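Local coordinates for protein Poly(A) ribonuclease pop2 (Schizosaccharomyces pombe, PDB 2P51) that shortens the poly(A) tails of mRNA from the 3' end, releasing 5'-AMP, as a metal-dependent catalytic subunit of the CCR4-NOT complex, at residues T52-V57 against G170-Y175. Numbering follows the deposited sequence.
With MG (magnesium ion), chain C; MG (magnesium ion), chain B.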
# COMPACT_ATOMS: atom_id res chain seq x y z
N THR A 52 -0.98 2.83 -1.45
CA THR A 52 -2.30 3.13 -1.98
C THR A 52 -2.39 4.64 -2.25
O THR A 52 -1.64 5.42 -1.69
CB THR A 52 -3.49 2.80 -1.03
OG1 THR A 52 -3.53 3.75 0.03
CG2 THR A 52 -3.35 1.37 -0.45
N GLU A 53 -3.28 5.04 -3.16
CA GLU A 53 -3.61 6.44 -3.29
C GLU A 53 -5.10 6.58 -2.90
O GLU A 53 -5.93 5.70 -3.21
CB GLU A 53 -3.37 6.99 -4.69
CG GLU A 53 -1.97 6.81 -5.26
CD GLU A 53 -0.87 7.40 -4.43
OE1 GLU A 53 -1.04 8.47 -3.83
OE2 GLU A 53 0.22 6.77 -4.37
N PHE A 54 -5.46 7.68 -2.27
CA PHE A 54 -6.80 7.93 -1.76
C PHE A 54 -6.95 9.45 -1.64
O PHE A 54 -5.95 10.17 -1.79
CB PHE A 54 -6.99 7.22 -0.42
CG PHE A 54 -5.90 7.53 0.59
CD1 PHE A 54 -6.00 8.64 1.43
CD2 PHE A 54 -4.80 6.68 0.71
CE1 PHE A 54 -5.01 8.92 2.35
CE2 PHE A 54 -3.79 6.97 1.62
CZ PHE A 54 -3.93 8.09 2.44
N PRO A 55 -8.14 9.95 -1.46
CA PRO A 55 -8.36 11.41 -1.60
C PRO A 55 -8.04 12.23 -0.37
O PRO A 55 -8.74 13.20 -0.03
CB PRO A 55 -9.83 11.51 -1.99
CG PRO A 55 -10.49 10.25 -1.60
CD PRO A 55 -9.43 9.23 -1.28
N GLY A 56 -6.95 11.86 0.31
CA GLY A 56 -6.45 12.70 1.38
C GLY A 56 -7.19 12.55 2.69
O GLY A 56 -7.81 11.50 2.92
N VAL A 57 -7.08 13.53 3.54
CA VAL A 57 -7.77 13.67 4.82
C VAL A 57 -8.70 14.88 4.73
O VAL A 57 -8.23 16.00 4.37
CB VAL A 57 -6.74 13.87 5.95
CG1 VAL A 57 -7.38 14.20 7.30
CG2 VAL A 57 -5.93 12.57 6.02
N GLY A 170 -0.24 3.15 8.04
CA GLY A 170 -1.55 3.06 8.71
C GLY A 170 -2.70 3.18 7.72
O GLY A 170 -3.62 2.35 7.69
N TYR A 171 -2.70 4.25 6.92
CA TYR A 171 -3.79 4.42 5.97
C TYR A 171 -3.77 3.34 4.90
O TYR A 171 -4.85 2.84 4.55
CB TYR A 171 -3.77 5.81 5.28
CG TYR A 171 -4.34 6.93 6.13
CD1 TYR A 171 -3.63 7.45 7.23
CD2 TYR A 171 -5.57 7.52 5.83
CE1 TYR A 171 -4.14 8.49 8.01
CE2 TYR A 171 -6.06 8.56 6.63
CZ TYR A 171 -5.38 9.05 7.70
OH TYR A 171 -5.88 10.08 8.49
N ASP A 172 -2.61 3.03 4.36
CA ASP A 172 -2.50 2.08 3.27
C ASP A 172 -3.05 0.71 3.68
O ASP A 172 -3.87 0.08 2.97
CB ASP A 172 -1.04 2.01 2.83
CG ASP A 172 -0.50 3.21 2.13
OD1 ASP A 172 -1.36 3.98 1.61
OD2 ASP A 172 0.72 3.49 2.10
N PHE A 173 -2.62 0.24 4.87
CA PHE A 173 -3.13 -1.06 5.35
C PHE A 173 -4.63 -0.93 5.69
O PHE A 173 -5.40 -1.89 5.45
CB PHE A 173 -2.40 -1.54 6.60
CG PHE A 173 -1.24 -2.47 6.38
CD1 PHE A 173 -1.35 -3.57 5.54
CD2 PHE A 173 -0.03 -2.25 7.00
CE1 PHE A 173 -0.30 -4.48 5.27
CE2 PHE A 173 1.00 -3.14 6.78
CZ PHE A 173 0.90 -4.23 5.93
N ALA A 174 -5.07 0.18 6.26
CA ALA A 174 -6.50 0.35 6.58
C ALA A 174 -7.32 0.24 5.31
O ALA A 174 -8.42 -0.38 5.31
CB ALA A 174 -6.77 1.63 7.34
N TYR A 175 -6.85 0.82 4.19
CA TYR A 175 -7.65 0.74 2.95
C TYR A 175 -7.74 -0.70 2.46
O TYR A 175 -8.81 -1.06 1.94
CB TYR A 175 -7.05 1.64 1.87
CG TYR A 175 -7.68 3.02 1.94
CD1 TYR A 175 -7.03 4.16 2.38
CD2 TYR A 175 -9.01 3.12 1.55
CE1 TYR A 175 -7.65 5.42 2.43
CE2 TYR A 175 -9.63 4.33 1.60
CZ TYR A 175 -8.98 5.48 2.04
OH TYR A 175 -9.67 6.65 2.06
MG MG C . 1.80 6.92 -2.99
MG MG B . 1.75 5.12 1.21
O HOH W 1 0.41 7.12 -1.40
O HOH W 2 -8.44 8.84 3.97
O HOH W 3 -0.01 6.19 1.17
O HOH W 4 3.58 4.20 1.53
O HOH W 5 2.61 6.66 0.25
O HOH W 6 2.18 5.99 3.10
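Thr52 and Asp172 pass each other in opposite directions, and the hydroxyl of one meets the carboxylate of the other: Thr52 OG1 donates to Asp172 OD1 over 2.7 Å. The hydroxyl comes to the anti side of that oxygen, 29° out of the carboxylate plane. Thr52 chi1 of 73° sets OG1 between the backbone N and the carbonyl carbon, facing the helix that begins at Gly170. Thr52 N adds a weak bond to the same OD1 at 3.3 Å, and water 3 donates to it as well. With OD1 gripped by the hydroxyl, the water and, weakly, the amide, and Asp172 OD2 bound at 2.1 Å to a magnesium ion that water 3 also coordinates, the carboxylate has little freedom to rotate.

The contact borders the two-metal centre of a DEDD nuclease fold, to which Asp172 belongs. Asp51 bridges both ions; two residues further along the strand, past Thr52, Glu53 turns away from the helix and ligates the second magnesium through OE2, with Asp241 completing the protein ligands. Water 1, bound to that ion, donates to Thr52 O.

Beyond the strand, Phe54 enters an aromatic cluster with Tyr171 and Tyr175. Tyr175 CE1 lies over one face of the Phe54 ring, 3.3 Å from Phe54 CG, with the ring planes inclined at 28°. The Tyr171 ring is nearly parallel to that of Phe54, but slid so far aside that Phe54 CZ packs on Tyr171 CB at 3.6 Å. Asp172 OD1 sits at the Phe54 edge. Farther out, Val57 CG2 touches Tyr171 OH at 3.5 Å, while water 2 links Gly56 O to Tyr175 OH, a hydroxyl also hydrogen-bonded to Leu83 O.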